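Local atomic coordinates of alpha-catenin-like protein hmp-1 (Caenorhabditis elegans, PDB entry 5H5M), a protein that links the cadherin-catenin complex of adherens junctions to actin filaments and is required for cell migration and cell shape change during embryonic body enclosure and elongation. Residues A[9-14]-A[106-111]; A[39-44]-A[67-72]. One frame throughout, in Å; residues are numbered along the deposited sequence.

Both contacts lie in the first helices of this M-domain fragment, on the same side of the chain's centre, with their own centres about 10 Å apart. Contact 1 pairs helix 6-17 with helix 92-122, and contact 2 pairs helix 27-49 with helix 56-80, so along the chain the inner pair comes between the two members of the outer pair. The contacts share one interior: Ile41 of contact 2 packs on Phe14 and Leu107 of contact 1, and Phe14 also reaches Leu69. Outside that interior, Glu10 and Arg40 form a long, weak ion pair. Together the four helices make up a bundle at the start of the fragment, consistent with the helical-bundle build of the vinculin/alpha-catenin family.

Contact 1 (A[9-14]-A[106-111]); sequences NEIDTF and DLRRHL
Arg108 leans across from helix 92-122 onto Ile11 and Asp12 of helix 6-17, and its side chain can be followed outward. From CB, 4.3 Å from Ile11 CD1, the chain leaves with CG between the backbone N and the carbonyl carbon (chi1 58°). It passes the other methyl at CD, 4.4 Å from Ile11 CG2, and a bend at chi3 then swings the guanidinium toward Asp12. CZ lies 3.4 Å from Asp12 OD1. NH2 stays 3.5 Å from Asp12 OD1, without a bond to it. NH1 closes the salt bridge by a single, nearly straight hydrogen bond; the modelled 2.5 Å from Arg108 NH1 to Asp12 OD1 is very short and should not be taken literally. Ile11 CG2 sits 3.7 Å from the same Arg108 NH1, coming in obliquely. The carboxylate meets the guanidinium at its edge, their planes only 15° apart, so the two charged groups lie almost flat with each other.

Deeper in, the other branch of Ile11 points to Leu111: the two CD1 methyls, Ile11 CD1 and Leu111 CD1, touch at 3.7 Å. Ile8 and Gln15 of helix 6-17 also touch Arg108. A salt bridge at the border and an aliphatic contact within join segments 9-14 and 106-111, which run antiparallel at 161° with axes 11.4 Å apart, in the first and last helices of a four-helix bundle, in keeping with the vinculin/alpha-catenin family.

Contact 2 (A[39-44]-A[67-72]); sequences ERIVSG and NNLRQA
Glu39 and Arg70 join helix 27-49 to helix 56-80 through a salt bridge in which two nitrogens face both carboxylate oxygens. The shortest of its three bonds runs from Arg70 NH2 to Glu39 OE1, 2.8 Å long, made on the syn lone pair of the oxygen. It is not ideal: the N-H points at 144°, and the oxygen is tilted 22° from the guanidinium plane. Arg70 NE divides its hydrogen between the two oxygens, weakly in each case, at 3.1 Å from Glu39 OE2 and 3.4 Å from Glu39 OE1. OE1 therefore accepts twice and OE2 once, over this edge of the guanidinium. Arg70 gets there with its chain extended from CG to NE, while Glu39 folds at chi2 (-57°), so that the two side chains cross at about a right angle while their flat ends stay within a modest tilt of each other.

Val42 lies over one face of the guanidinium, its CG1 methyl 3.4 Å from Arg70 NH2, so the charged group is steadied by an apolar contact as well as by its acceptors. Replacing Arg70 with an alanine would probably leave the Glu39 carboxylate without its partner charge and uncover the methyls of Val42.

The carbonyl Glu39 O is satisfied twice from its own helix, by the routine helical bond from Ser43 N and by the hydroxyl Ser43 OG, the latter 3.1 Å from Glu39 O; the two reach it from opposite faces of its plane. On the inner side, Ile41 CG2 meets Leu69 CD2 at 4.2 Å, and both residues also pack on Phe14 of helix 6-17. Partly exposed ion pair outside, aliphatic contact inside, and segments 39-44 and 67-72 antiparallel with axes 10.4 Å apart: this is the layering of an antiparallel helical hairpin within a four-helix bundle.

Contact 1 (A[9-14]-A[106-111])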
ATOM      1  N   ASN A   9     -17.296  -8.208  -4.248  1.00 36.02           N
ATOM      2  CA  ASN A   9     -18.678  -8.433  -4.644  1.00 40.20           C
ATOM      3  C   ASN A   9     -19.361  -9.431  -3.716  1.00 40.87           C
ATOM      4  O   ASN A   9     -20.543  -9.291  -3.409  1.00 43.94           O
ATOM      5  CB  ASN A   9     -18.754  -8.914  -6.091  1.00 52.37           C
ATOM      6  CG  ASN A   9     -18.409  -7.820  -7.085  1.00 71.36           C
ATOM      7  OD1 ASN A   9     -18.530  -6.631  -6.783  1.00 70.18           O
ATOM      8  ND2 ASN A   9     -17.976  -8.216  -8.278  1.00 73.46           N
ATOM      9  N   GLU A  10     -18.608 -10.434  -3.273  1.00 33.78           N
ATOM     10  CA  GLU A  10     -19.114 -11.406  -2.312  1.00 31.13           C
ATOM     11  C   GLU A  10     -19.506 -10.719  -1.008  1.00 33.47           C
ATOM     12  O   GLU A  10     -20.553 -11.011  -0.436  1.00 45.04           O
ATOM     13  CB  GLU A  10     -18.074 -12.498  -2.041  1.00 32.86           C
ATOM     14  CG  GLU A  10     -17.759 -13.397  -3.232  1.00 40.44           C
ATOM     15  CD  GLU A  10     -18.851 -14.415  -3.522  1.00 49.48           C
ATOM     16  OE1 GLU A  10     -19.877 -14.423  -2.808  1.00 48.51           O
ATOM     17  OE2 GLU A  10     -18.679 -15.217  -4.465  1.00 52.88           O
ATOM     18  N   ILE A  11     -18.662  -9.798  -0.551  1.00 36.00           N
ATOM     19  CA  ILE A  11     -18.917  -9.044   0.673  1.00 39.55           C
ATOM     20  C   ILE A  11     -20.105  -8.094   0.525  1.00 48.45           C
ATOM     21  O   ILE A  11     -20.994  -8.057   1.380  1.00 45.48           O
ATOM     22  CB  ILE A  11     -17.676  -8.235   1.094  1.00 38.06           C
ATOM     23  CG1 ILE A  11     -16.569  -9.168   1.589  1.00 31.97           C
ATOM     24  CG2 ILE A  11     -18.029  -7.230   2.173  1.00 33.09           C
ATOM     25  CD1 ILE A  11     -15.288  -8.448   1.937  1.00 24.27           C
ATOM     26  N   ASP A  12     -20.115  -7.328  -0.563  1.00 47.01           N
ATOM     27  CA  ASP A  12     -21.163  -6.340  -0.798  1.00 46.93           C
ATOM     28  C   ASP A  12     -22.553  -6.970  -0.897  1.00 46.03           C
ATOM     29  O   ASP A  12     -23.505  -6.486  -0.284  1.00 42.64           O
ATOM     30  CB  ASP A  12     -20.863  -5.541  -2.069  1.00 47.72           C
ATOM     31  CG  ASP A  12     -19.678  -4.605  -1.906  1.00 55.79           C
ATOM     32  OD1 ASP A  12     -19.331  -4.274  -0.751  1.00 55.72           O
ATOM     33  OD2 ASP A  12     -19.096  -4.195  -2.934  1.00 55.80           O
ATOM     34  N   THR A  13     -22.664  -8.049  -1.666  1.00 44.87           N
ATOM     35  CA  THR A  13     -23.940  -8.737  -1.828  1.00 52.22           C
ATOM     36  C   THR A  13     -24.380  -9.408  -0.527  1.00 50.22           C
ATOM     37  O   THR A  13     -25.565  -9.408  -0.192  1.00 51.20           O
ATOM     38  CB  THR A  13     -23.879  -9.794  -2.951  1.00 46.65           C
ATOM     39  OG1 THR A  13     -22.832 -10.731  -2.678  1.00 48.99           O
ATOM     40  CG2 THR A  13     -23.622  -9.132  -4.297  1.00 37.20           C
ATOM     41  N   PHE A  14     -23.419  -9.965   0.205  1.00 43.23           N
ATOM     42  CA  PHE A  14     -23.698 -10.652   1.464  1.00 44.85           C
ATOM     43  C   PHE A  14     -24.414  -9.743   2.455  1.00 47.75           C
ATOM     44  O   PHE A  14     -25.283 -10.185   3.205  1.00 50.84           O
ATOM     45  CB  PHE A  14     -22.401 -11.176   2.082  1.00 38.28           C
ATOM     46  CG  PHE A  14     -22.594 -11.921   3.370  1.00 36.27           C
ATOM     47  CD1 PHE A  14     -23.211 -13.163   3.383  1.00 33.17           C
ATOM     48  CD2 PHE A  14     -22.142 -11.389   4.567  1.00 29.59           C
ATOM     49  CE1 PHE A  14     -23.383 -13.856   4.567  1.00 31.35           C
ATOM     50  CE2 PHE A  14     -22.309 -12.079   5.758  1.00 29.90           C
ATOM     51  CZ  PHE A  14     -22.930 -13.314   5.758  1.00 28.12           C
ATOM     52  N   ASP A 106     -15.976  -4.234   9.511  1.00 27.78           N
ATOM     53  CA  ASP A 106     -14.623  -4.290  10.047  1.00 29.39           C
ATOM     54  C   ASP A 106     -13.725  -5.174   9.190  1.00 31.41           C
ATOM     55  O   ASP A 106     -12.562  -4.845   8.951  1.00 30.31           O
ATOM     56  CB  ASP A 106     -14.635  -4.792  11.491  1.00 31.23           C
ATOM     57  CG  ASP A 106     -15.183  -3.764  12.461  1.00 45.48           C
ATOM     58  OD1 ASP A 106     -15.799  -4.164  13.473  1.00 53.93           O
ATOM     59  OD2 ASP A 106     -14.999  -2.554  12.209  1.00 39.13           O
ATOM     60  N   LEU A 107     -14.269  -6.296   8.730  1.00 28.69           N
ATOM     61  CA  LEU A 107     -13.506  -7.217   7.900  1.00 24.02           C
ATOM     62  C   LEU A 107     -13.044  -6.546   6.614  1.00 22.67           C
ATOM     63  O   LEU A 107     -11.896  -6.705   6.204  1.00 26.45           O
ATOM     64  CB  LEU A 107     -14.326  -8.464   7.572  1.00 22.80           C
ATOM     65  CG  LEU A 107     -13.625  -9.473   6.656  1.00 25.17           C
ATOM     66  CD1 LEU A 107     -12.341  -9.978   7.290  1.00 20.57           C
ATOM     67  CD2 LEU A 107     -14.547 -10.632   6.323  1.00 42.47           C
ATOM     68  N   ARG A 108     -13.925  -5.779   5.980  1.00 22.85           N
ATOM     69  CA  ARG A 108     -13.553  -5.166   4.714  1.00 30.53           C
ATOM     70  C   ARG A 108     -12.547  -4.033   4.921  1.00 32.02           C
ATOM     71  O   ARG A 108     -11.689  -3.814   4.069  1.00 34.96           O
ATOM     72  CB  ARG A 108     -14.790  -4.672   3.951  1.00 37.96           C
ATOM     73  CG  ARG A 108     -15.665  -3.669   4.667  1.00 51.62           C
ATOM     74  CD  ARG A 108     -16.869  -3.323   3.802  1.00 61.76           C
ATOM     75  NE  ARG A 108     -16.467  -2.708   2.538  1.00 62.52           N
ATOM     76  CZ  ARG A 108     -17.125  -2.850   1.391  1.00 56.23           C
ATOM     77  NH1 ARG A 108     -18.219  -3.599   1.339  1.00 55.38           N
ATOM     78  NH2 ARG A 108     -16.682  -2.248   0.294  1.00 48.12           N
ATOM     79  N   ARG A 109     -12.624  -3.335   6.050  1.00 23.69           N
ATOM     80  CA  ARG A 109     -11.638  -2.298   6.343  1.00 25.64           C
ATOM     81  C   ARG A 109     -10.253  -2.917   6.467  1.00 26.74           C
ATOM     82  O   ARG A 109      -9.283  -2.399   5.914  1.00 25.65           O
ATOM     83  CB  ARG A 109     -11.980  -1.532   7.623  1.00 26.65           C
ATOM     84  CG  ARG A 109     -11.027  -0.365   7.884  1.00 29.04           C
ATOM     85  CD  ARG A 109     -11.310   0.356   9.194  1.00 44.40           C
ATOM     86  NE  ARG A 109     -11.064  -0.492  10.358  1.00 58.00           N
ATOM     87  CZ  ARG A 109     -12.018  -1.104  11.051  1.00 63.53           C
ATOM     88  NH1 ARG A 109     -11.700  -1.859  12.097  1.00 65.17           N
ATOM     89  NH2 ARG A 109     -13.290  -0.959  10.703  1.00 57.20           N
ATOM     90  N   HIS A 110     -10.173  -4.034   7.189  1.00 24.60           N
ATOM     91  CA  HIS A 110      -8.923  -4.778   7.339  1.00 24.15           C
ATOM     92  C   HIS A 110      -8.362  -5.255   5.999  1.00 23.64           C
ATOM     93  O   HIS A 110      -7.157  -5.173   5.757  1.00 25.52           O
ATOM     94  CB  HIS A 110      -9.132  -5.976   8.264  1.00 22.72           C
ATOM     95  CG  HIS A 110      -9.339  -5.603   9.699  1.00 28.80           C
ATOM     96  ND1 HIS A 110     -10.189  -6.295  10.534  1.00 28.15           N
ATOM     97  CD2 HIS A 110      -8.795  -4.613  10.448  1.00 28.15           C
ATOM     98  CE1 HIS A 110     -10.166  -5.743  11.736  1.00 29.90           C
ATOM     99  NE2 HIS A 110      -9.328  -4.723  11.710  1.00 35.61           N
ATOM    100  N   LEU A 111      -9.240  -5.752   5.133  1.00 20.76           N
ATOM    101  CA  LEU A 111      -8.830  -6.257   3.827  1.00 20.32           C
ATOM    102  C   LEU A 111      -8.328  -5.126   2.936  1.00 27.70           C
ATOM    103  O   LEU A 111      -7.289  -5.258   2.282  1.00 23.34           O
ATOM    104  CB  LEU A 111      -9.988  -6.989   3.143  1.00 19.64           C
ATOM    105  CG  LEU A 111     -10.502  -8.260   3.827  1.00 24.01           C
ATOM    106  CD1 LEU A 111     -11.861  -8.651   3.272  1.00 19.56           C
ATOM    107  CD2 LEU A 111      -9.505  -9.405   3.675  1.00 22.51           C
TER

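Contact 2 (A[39-44]-A[67-72])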
ATOM      1  N   GLU A  39     -18.568 -18.466   3.740  1.00 31.10           N
ATOM      2  CA  GLU A  39     -17.322 -19.216   3.625  1.00 31.82           C
ATOM      3  C   GLU A  39     -16.482 -18.762   2.433  1.00 31.94           C
ATOM      4  O   GLU A  39     -15.256 -18.864   2.462  1.00 31.00           O
ATOM      5  CB  GLU A  39     -17.604 -20.717   3.529  1.00 41.61           C
ATOM      6  CG  GLU A  39     -18.210 -21.314   4.791  1.00 54.12           C
ATOM      7  CD  GLU A  39     -17.351 -21.082   6.023  1.00 62.96           C
ATOM      8  OE1 GLU A  39     -16.111 -21.198   5.921  1.00 55.97           O
ATOM      9  OE2 GLU A  39     -17.918 -20.774   7.093  1.00 75.84           O
ATOM     10  N   ARG A  40     -17.137 -18.258   1.390  1.00 31.51           N
ATOM     11  CA  ARG A  40     -16.418 -17.732   0.232  1.00 40.21           C
ATOM     12  C   ARG A  40     -15.721 -16.426   0.588  1.00 38.94           C
ATOM     13  O   ARG A  40     -14.628 -16.139   0.096  1.00 35.66           O
ATOM     14  CB  ARG A  40     -17.361 -17.527  -0.958  1.00 34.20           C
ATOM     15  CG  ARG A  40     -17.806 -18.825  -1.617  1.00 34.49           C
ATOM     16  CD  ARG A  40     -18.451 -18.580  -2.974  1.00 36.52           C
ATOM     17  NE  ARG A  40     -19.752 -17.924  -2.863  1.00 46.62           N
ATOM     18  CZ  ARG A  40     -20.897 -18.562  -2.641  1.00 54.93           C
ATOM     19  NH1 ARG A  40     -20.908 -19.881  -2.494  1.00 62.39           N
ATOM     20  NH2 ARG A  40     -22.032 -17.883  -2.558  1.00 52.63           N
ATOM     21  N   ILE A  41     -16.362 -15.640   1.448  1.00 39.70           N
ATOM     22  CA  ILE A  41     -15.761 -14.425   1.982  1.00 34.17           C
ATOM     23  C   ILE A  41     -14.544 -14.773   2.837  1.00 37.16           C
ATOM     24  O   ILE A  41     -13.475 -14.177   2.691  1.00 36.79           O
ATOM     25  CB  ILE A  41     -16.775 -13.618   2.824  1.00 27.78           C
ATOM     26  CG1 ILE A  41     -17.932 -13.138   1.946  1.00 29.46           C
ATOM     27  CG2 ILE A  41     -16.103 -12.443   3.504  1.00 24.86           C
ATOM     28  CD1 ILE A  41     -18.981 -12.350   2.695  1.00 30.11           C
ATOM     29  N   VAL A  42     -14.712 -15.755   3.716  1.00 36.39           N
ATOM     30  CA  VAL A  42     -13.643 -16.168   4.616  1.00 31.36           C
ATOM     31  C   VAL A  42     -12.461 -16.755   3.844  1.00 30.18           C
ATOM     32  O   VAL A  42     -11.305 -16.467   4.158  1.00 28.74           O
ATOM     33  CB  VAL A  42     -14.153 -17.190   5.653  1.00 36.43           C
ATOM     34  CG1 VAL A  42     -12.999 -17.751   6.475  1.00 36.48           C
ATOM     35  CG2 VAL A  42     -15.196 -16.547   6.555  1.00 33.28           C
ATOM     36  N   SER A  43     -12.754 -17.560   2.824  1.00 29.14           N
ATOM     37  CA  SER A  43     -11.700 -18.162   2.007  1.00 29.73           C
ATOM     38  C   SER A  43     -10.877 -17.106   1.281  1.00 30.21           C
ATOM     39  O   SER A  43      -9.646 -17.150   1.291  1.00 28.69           O
ATOM     40  CB  SER A  43     -12.290 -19.145   0.996  1.00 33.06           C
ATOM     41  OG  SER A  43     -12.679 -20.348   1.637  1.00 52.39           O
ATOM     42  N   GLY A  44     -11.561 -16.154   0.654  1.00 35.42           N
ATOM     43  CA  GLY A  44     -10.892 -15.078  -0.052  1.00 33.15           C
ATOM     44  C   GLY A  44     -10.093 -14.197   0.889  1.00 32.58           C
ATOM     45  O   GLY A  44      -9.000 -13.741   0.552  1.00 34.94           O
ATOM     46  N   ASN A  67     -13.661 -15.165  11.998  1.00 39.80           N
ATOM     47  CA  ASN A  67     -14.283 -16.001  13.014  1.00 40.81           C
ATOM     48  C   ASN A  67     -15.485 -15.306  13.641  1.00 40.04           C
ATOM     49  O   ASN A  67     -16.490 -15.943  13.947  1.00 45.19           O
ATOM     50  CB  ASN A  67     -13.268 -16.380  14.094  1.00 37.14           C
ATOM     51  CG  ASN A  67     -12.149 -17.252  13.559  1.00 46.16           C
ATOM     52  OD1 ASN A  67     -12.325 -17.967  12.574  1.00 50.57           O
ATOM     53  ND2 ASN A  67     -10.992 -17.201  14.212  1.00 41.87           N
ATOM     54  N   ASN A  68     -15.376 -13.993  13.824  1.00 38.97           N
ATOM     55  CA  ASN A  68     -16.480 -13.205  14.358  1.00 37.23           C
ATOM     56  C   ASN A  68     -17.654 -13.159  13.383  1.00 38.37           C
ATOM     57  O   ASN A  68     -18.815 -13.228  13.789  1.00 38.56           O
ATOM     58  CB  ASN A  68     -16.020 -11.784  14.693  1.00 27.65           C
ATOM     59  CG  ASN A  68     -14.950 -11.751  15.777  1.00 35.11           C
ATOM     60  OD1 ASN A  68     -14.818 -12.685  16.570  1.00 37.82           O
ATOM     61  ND2 ASN A  68     -14.186 -10.666  15.818  1.00 36.05           N
ATOM     62  N   LEU A  69     -17.342 -13.046  12.095  1.00 30.24           N
ATOM     63  CA  LEU A  69     -18.363 -13.029  11.055  1.00 26.05           C
ATOM     64  C   LEU A  69     -19.123 -14.356  10.998  1.00 31.36           C
ATOM     65  O   LEU A  69     -20.346 -14.369  10.847  1.00 34.46           O
ATOM     66  CB  LEU A  69     -17.735 -12.721   9.696  1.00 25.15           C
ATOM     67  CG  LEU A  69     -18.686 -12.655   8.500  1.00 31.76           C
ATOM     68  CD1 LEU A  69     -19.860 -11.727   8.786  1.00 30.72           C
ATOM     69  CD2 LEU A  69     -17.934 -12.206   7.256  1.00 35.61           C
ATOM     70  N   ARG A  70     -18.399 -15.467  11.117  1.00 27.78           N
ATOM     71  CA  ARG A  70     -19.028 -16.786  11.161  1.00 32.98           C
ATOM     72  C   ARG A  70     -19.997 -16.889  12.329  1.00 39.44           C
ATOM     73  O   ARG A  70     -21.143 -17.311  12.165  1.00 35.39           O
ATOM     74  CB  ARG A  70     -17.979 -17.895  11.272  1.00 37.27           C
ATOM     75  CG  ARG A  70     -17.309 -18.264   9.965  1.00 51.19           C
ATOM     76  CD  ARG A  70     -16.216 -19.299  10.189  1.00 53.03           C
ATOM     77  NE  ARG A  70     -15.643 -19.769   8.931  1.00 51.42           N
ATOM     78  CZ  ARG A  70     -14.455 -20.354   8.828  1.00 56.86           C
ATOM     79  NH1 ARG A  70     -13.708 -20.533   9.910  1.00 53.14           N
ATOM     80  NH2 ARG A  70     -14.008 -20.751   7.644  1.00 65.41           N
ATOM     81  N   GLN A  71     -19.519 -16.500  13.507  1.00 34.35           N
ATOM     82  CA  GLN A  71     -20.313 -16.548  14.727  1.00 33.18           C
ATOM     83  C   GLN A  71     -21.548 -15.661  14.624  1.00 39.57           C
ATOM     84  O   GLN A  71     -22.653 -16.076  14.978  1.00 43.55           O
ATOM     85  CB  GLN A  71     -19.462 -16.130  15.927  1.00 38.16           C
ATOM     86  CG  GLN A  71     -20.203 -16.122  17.252  1.00 45.03           C
ATOM     87  CD  GLN A  71     -19.394 -15.473  18.359  1.00 59.66           C
ATOM     88  OE1 GLN A  71     -18.222 -15.142  18.175  1.00 72.68           O
ATOM     89  NE2 GLN A  71     -20.019 -15.283  19.515  1.00 63.33           N
ATOM     90  N   ALA A  72     -21.353 -14.442  14.132  1.00 27.77           N
ATOM     91  CA  ALA A  72     -22.450 -13.494  13.976  1.00 30.59           C
ATOM     92  C   ALA A  72     -23.506 -14.022  13.012  1.00 30.33           C
ATOM     93  O   ALA A  72     -24.696 -13.779  13.201  1.00 39.59           O
ATOM     94  CB  ALA A  72     -21.926 -12.143  13.498  1.00 27.90           C
TER